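PDB 2D5F: glycinin A3B4 subunit from Glycine max, which serves as an 11S seed storage globulin, probably holding nitrogen and amino acids in reserve for the germinating seedling as part of a hexamer. Local coordinates for residues 48-53 against 65-70; 144-149 against 442-447. All coordinates share one frame; numbering follows the deposited sequence.

Both interactions use one β-sheet of the first cupin domain, from its two sides. Interaction 1 lies on the inner side, where R50 and Q67 meet beside a bound carbonate ion; interaction 2 lies on the outer side, where residues 144-149 pack on strand 438-445 of the second cupin domain. Their centres are about 10 Å apart. Strand 141-147 links them: it runs between strands 46-52 and 67-73, with probable hydrogen bonds from S145 N to S48 O (2.7 Å) and from L146 N to M68 O (2.8 Å). S145 turns its hydroxyl inward to Q67, whereas its neighbours I144 and L146 meet F444 of the second domain.

Interaction 1: 48-53 against 65-70; sequences SKRTLN and YPQMII. With CO3 (carbonate ion), chain E.
R50 meets Q67 end-on, both terminal nitrogens of its guanidinium closing on a single amide oxygen. NH1 of R50 lies 2.8 Å from OE1 of Q67, the straighter of the two hydrogen bonds, while NH2 of R50 reaches the same OE1 at 3.1 Å with a more bent geometry. The two planar groups stand almost perpendicular, 88° apart: OE1 lies in the guanidinium plane, NH2 approaches in the plane of the amide, and NH1 comes in tilted from it. A neutral glutamine suits this place because its carbonyl oxygen can take two N-H groups without adding a negative charge beside the anion. The hydroxyl of S145 also bonds to OE1, which should help fix the rotation of the amide.

The carbonate ion sits at another part of the guanidinium edge, near its plane. NH2 of R50 donates to O2 of the carbonate at 2.6 Å; an arginine suits the place because its N-H groups point several ways in one plane and can hold an anion and a carbonyl at once. R50 reaches them because its chain leaves with CG beside the backbone N (chi1 -71°) and then runs extended to NE. NE of R50 also makes a weak bond to OG of S48, at 3.3 Å. CD1 of I69 lies 3.9 Å from NH2 of R50, oblique to the guanidinium. H58, Y131 and T133 also hydrogen-bond the carbonate, probably an ion from the crystallisation liquor held in the cupin pocket.

Strands 46-52 and 67-73 are not direct neighbours: strand 141-147 runs between them, and R50 and Q67 reach across it. Strand 28-32 flanks strand 46-52 on its other side, and strand 131-135 of the second sheet brings Y131 and T133 to the carbonate.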
# COMPACT_ATOMS: atom_id res chain seq x y z
N SER B 48 9.43 -13.28 29.09
CA SER B 48 8.71 -14.04 30.10
C SER B 48 8.68 -15.52 29.72
O SER B 48 8.32 -15.87 28.60
CB SER B 48 7.28 -13.50 30.21
OG SER B 48 6.47 -14.34 31.00
N LYS B 49 9.08 -16.38 30.65
CA LYS B 49 9.09 -17.82 30.43
C LYS B 49 7.89 -18.42 31.16
O LYS B 49 7.76 -18.26 32.37
CB LYS B 49 10.38 -18.43 30.97
CG LYS B 49 10.51 -19.92 30.75
CD LYS B 49 11.85 -20.42 31.27
CE LYS B 49 11.99 -21.92 31.13
NZ LYS B 49 13.25 -22.41 31.76
N ARG B 50 7.02 -19.10 30.43
CA ARG B 50 5.82 -19.67 31.04
C ARG B 50 5.80 -21.18 31.00
O ARG B 50 6.17 -21.80 29.99
CB ARG B 50 4.57 -19.12 30.36
CG ARG B 50 4.30 -17.66 30.68
CD ARG B 50 3.42 -16.99 29.64
NE ARG B 50 3.71 -15.56 29.57
CZ ARG B 50 3.45 -14.79 28.52
NH1 ARG B 50 3.75 -13.50 28.56
NH2 ARG B 50 2.88 -15.30 27.44
N THR B 51 5.39 -21.78 32.11
CA THR B 51 5.31 -23.23 32.19
C THR B 51 3.91 -23.65 32.58
O THR B 51 3.38 -23.20 33.60
CB THR B 51 6.30 -23.80 33.22
OG1 THR B 51 7.64 -23.49 32.80
CG2 THR B 51 6.16 -25.31 33.31
N LEU B 52 3.29 -24.48 31.75
CA LEU B 52 1.96 -24.98 32.02
C LEU B 52 2.15 -26.44 32.37
O LEU B 52 2.60 -27.23 31.54
CB LEU B 52 1.06 -24.87 30.79
CG LEU B 52 0.52 -23.51 30.34
CD1 LEU B 52 1.65 -22.50 30.20
CD2 LEU B 52 -0.22 -23.68 29.02
N ASN B 53 1.83 -26.80 33.60
CA ASN B 53 1.95 -28.18 34.02
C ASN B 53 0.81 -28.98 33.40
O ASN B 53 -0.05 -28.42 32.72
CB ASN B 53 1.93 -28.26 35.55
CG ASN B 53 3.20 -27.72 36.18
OD1 ASN B 53 3.19 -27.23 37.31
ND2 ASN B 53 4.30 -27.82 35.45
N TYR B 65 0.69 -4.61 23.68
CA TYR B 65 1.80 -4.71 22.73
C TYR B 65 1.82 -6.14 22.23
O TYR B 65 1.23 -7.02 22.84
CB TYR B 65 3.14 -4.36 23.39
CG TYR B 65 3.30 -4.92 24.80
CD1 TYR B 65 3.02 -4.12 25.91
CD2 TYR B 65 3.67 -6.24 25.01
CE1 TYR B 65 3.11 -4.64 27.21
CE2 TYR B 65 3.76 -6.77 26.29
CZ TYR B 65 3.48 -5.96 27.39
OH TYR B 65 3.55 -6.49 28.66
N PRO B 66 2.47 -6.39 21.09
CA PRO B 66 2.45 -7.79 20.66
C PRO B 66 3.46 -8.64 21.41
O PRO B 66 4.40 -8.13 22.02
CB PRO B 66 2.74 -7.70 19.16
CG PRO B 66 3.53 -6.46 19.02
CD PRO B 66 2.92 -5.50 20.01
N GLN B 67 3.23 -9.95 21.39
CA GLN B 67 4.13 -10.91 22.02
C GLN B 67 4.44 -11.95 20.96
O GLN B 67 3.57 -12.32 20.17
CB GLN B 67 3.47 -11.63 23.20
CG GLN B 67 3.11 -10.78 24.40
CD GLN B 67 2.45 -11.60 25.50
OE1 GLN B 67 3.03 -12.56 26.01
NE2 GLN B 67 1.23 -11.23 25.86
N MET B 68 5.69 -12.39 20.92
CA MET B 68 6.08 -13.45 20.00
C MET B 68 6.57 -14.54 20.93
O MET B 68 7.51 -14.34 21.69
CB MET B 68 7.19 -13.00 19.07
CG MET B 68 7.66 -14.13 18.16
SD MET B 68 8.73 -13.55 16.86
CE MET B 68 7.54 -13.36 15.56
N ILE B 69 5.91 -15.69 20.89
CA ILE B 69 6.24 -16.80 21.77
C ILE B 69 6.76 -18.03 21.03
O ILE B 69 6.26 -18.39 19.97
CB ILE B 69 5.00 -17.23 22.56
CG1 ILE B 69 4.32 -16.00 23.17
CG2 ILE B 69 5.38 -18.22 23.65
CD1 ILE B 69 2.93 -16.28 23.70
N ILE B 70 7.79 -18.66 21.59
CA ILE B 70 8.30 -19.88 21.00
C ILE B 70 8.07 -20.97 22.04
O ILE B 70 8.44 -20.82 23.20
CB ILE B 70 9.81 -19.80 20.64
CG1 ILE B 70 10.22 -21.12 19.97
CG2 ILE B 70 10.65 -19.52 21.87
CD1 ILE B 70 11.60 -21.12 19.37
C CO3 E . 1.35 -18.77 27.47
O1 CO3 E . 0.30 -19.22 28.03
O2 CO3 E . 1.51 -17.50 27.38
O3 CO3 E . 2.23 -19.58 27.00

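Interaction 2: 144-149 against 442-447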
# COMPACT_ATOMS: atom_id res chain seq x y z
N ILE B 144 8.66 -19.43 25.74
CA ILE B 144 9.41 -18.20 26.01
C ILE B 144 8.79 -17.08 25.19
O ILE B 144 8.78 -17.13 23.96
CB ILE B 144 10.91 -18.35 25.64
CG1 ILE B 144 11.65 -19.14 26.73
CG2 ILE B 144 11.56 -16.98 25.51
CD1 ILE B 144 11.23 -20.58 26.86
N SER B 145 8.30 -16.06 25.88
CA SER B 145 7.65 -14.95 25.22
C SER B 145 8.45 -13.65 25.16
O SER B 145 8.95 -13.17 26.16
CB SER B 145 6.30 -14.67 25.89
OG SER B 145 5.69 -13.54 25.30
N LEU B 146 8.55 -13.10 23.95
CA LEU B 146 9.22 -11.83 23.75
C LEU B 146 8.10 -10.80 23.87
O LEU B 146 7.17 -10.79 23.05
CB LEU B 146 9.85 -11.77 22.35
CG LEU B 146 10.75 -10.57 22.01
CD1 LEU B 146 9.94 -9.27 21.91
CD2 LEU B 146 11.85 -10.44 23.06
N LEU B 147 8.16 -9.97 24.91
CA LEU B 147 7.16 -8.93 25.14
C LEU B 147 7.68 -7.64 24.49
O LEU B 147 8.53 -6.95 25.05
CB LEU B 147 6.93 -8.70 26.64
CG LEU B 147 6.07 -9.70 27.45
CD1 LEU B 147 6.62 -11.10 27.34
CD2 LEU B 147 6.04 -9.27 28.91
N ASP B 148 7.18 -7.34 23.30
CA ASP B 148 7.61 -6.16 22.56
C ASP B 148 7.00 -4.86 23.12
O ASP B 148 6.20 -4.21 22.46
CB ASP B 148 7.25 -6.34 21.08
CG ASP B 148 7.85 -5.27 20.18
OD1 ASP B 148 8.89 -4.68 20.55
OD2 ASP B 148 7.28 -5.04 19.10
N THR B 149 7.40 -4.51 24.34
CA THR B 149 6.90 -3.31 25.02
C THR B 149 7.14 -1.99 24.29
O THR B 149 6.34 -1.07 24.40
CB THR B 149 7.53 -3.16 26.43
OG1 THR B 149 8.96 -3.30 26.33
CG2 THR B 149 6.99 -4.22 27.39
N VAL B 442 16.79 -19.31 19.46
CA VAL B 442 15.86 -18.53 18.66
C VAL B 442 16.37 -17.11 18.84
O VAL B 442 17.00 -16.79 19.85
CB VAL B 442 14.41 -18.62 19.19
CG1 VAL B 442 14.34 -18.13 20.64
CG2 VAL B 442 13.49 -17.78 18.31
N VAL B 443 16.13 -16.26 17.85
CA VAL B 443 16.54 -14.87 17.94
C VAL B 443 15.35 -14.03 17.57
O VAL B 443 14.87 -14.10 16.44
CB VAL B 443 17.64 -14.50 16.93
CG1 VAL B 443 18.19 -13.12 17.28
CG2 VAL B 443 18.71 -15.52 16.92
N PHE B 444 14.87 -13.25 18.52
CA PHE B 444 13.74 -12.38 18.25
C PHE B 444 14.33 -11.07 17.70
O PHE B 444 15.34 -10.58 18.20
CB PHE B 444 12.96 -12.10 19.53
CG PHE B 444 12.44 -13.34 20.21
CD1 PHE B 444 13.10 -13.86 21.33
CD2 PHE B 444 11.28 -13.96 19.77
CE1 PHE B 444 12.60 -14.98 22.00
CE2 PHE B 444 10.77 -15.09 20.43
CZ PHE B 444 11.43 -15.60 21.55
N LYS B 445 13.72 -10.52 16.66
CA LYS B 445 14.20 -9.27 16.08
C LYS B 445 13.03 -8.30 16.00
O LYS B 445 11.94 -8.67 15.56
CB LYS B 445 14.82 -9.51 14.70
CG LYS B 445 15.97 -10.52 14.75
CD LYS B 445 16.70 -10.65 13.42
CE LYS B 445 17.78 -11.71 13.50
NZ LYS B 445 18.51 -11.84 12.21
N THR B 446 13.26 -7.06 16.43
CA THR B 446 12.22 -6.04 16.46
C THR B 446 11.89 -5.31 15.15
O THR B 446 11.85 -4.08 15.09
CB THR B 446 12.51 -5.00 17.58
OG1 THR B 446 13.84 -4.49 17.44
CG2 THR B 446 12.36 -5.65 18.95
N HIS B 447 11.65 -6.10 14.11
CA HIS B 447 11.26 -5.59 12.81
C HIS B 447 10.54 -6.75 12.13
O HIS B 447 10.94 -7.91 12.29
CB HIS B 447 12.48 -5.15 12.00
CG HIS B 447 12.14 -4.39 10.76
ND1 HIS B 447 11.64 -4.99 9.62
CD2 HIS B 447 12.19 -3.06 10.49
CE1 HIS B 447 11.40 -4.07 8.71
NE2 HIS B 447 11.72 -2.89 9.21
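L146 lies over a face of the F444 ring in a CH-pi contact, its CB 3.7 Å from the ring centroid and 14° off the normal. The side chains run alongside in opposing senses, and CG of L146 also comes within 3.7 Å of CB of F444. I144 lies crosswise to the phenylalanine, its CG2 standing 4.2 Å from CE1 of the ring. In L146, CG is anti to the backbone N (chi1 -173°), which carries the branched end along F444 toward its CB. Just beyond the ends of the two strands, CG2 of T446 approaches OD1 of D148 at 3.9 Å.

Further out, the backbone bond to I70 holds I144 in its sheet. D148 and T446 each centre an inverse gamma turn, and their polar ends have partners outside the two segments: OD2 of D148 bonds to N151, and OG1 of T446 to Q155 of a third subunit. Replacing F444 by an alanine is likely to open a gap between the domains and leave L146 and I144 without their aromatic partner. With no hydrogen bond between the segments, the cupin domains are joined here by apolar complementarity: a flat ring offers a broad face to aliphatic chains, and all three residues are buried where the contact needs no polar partner.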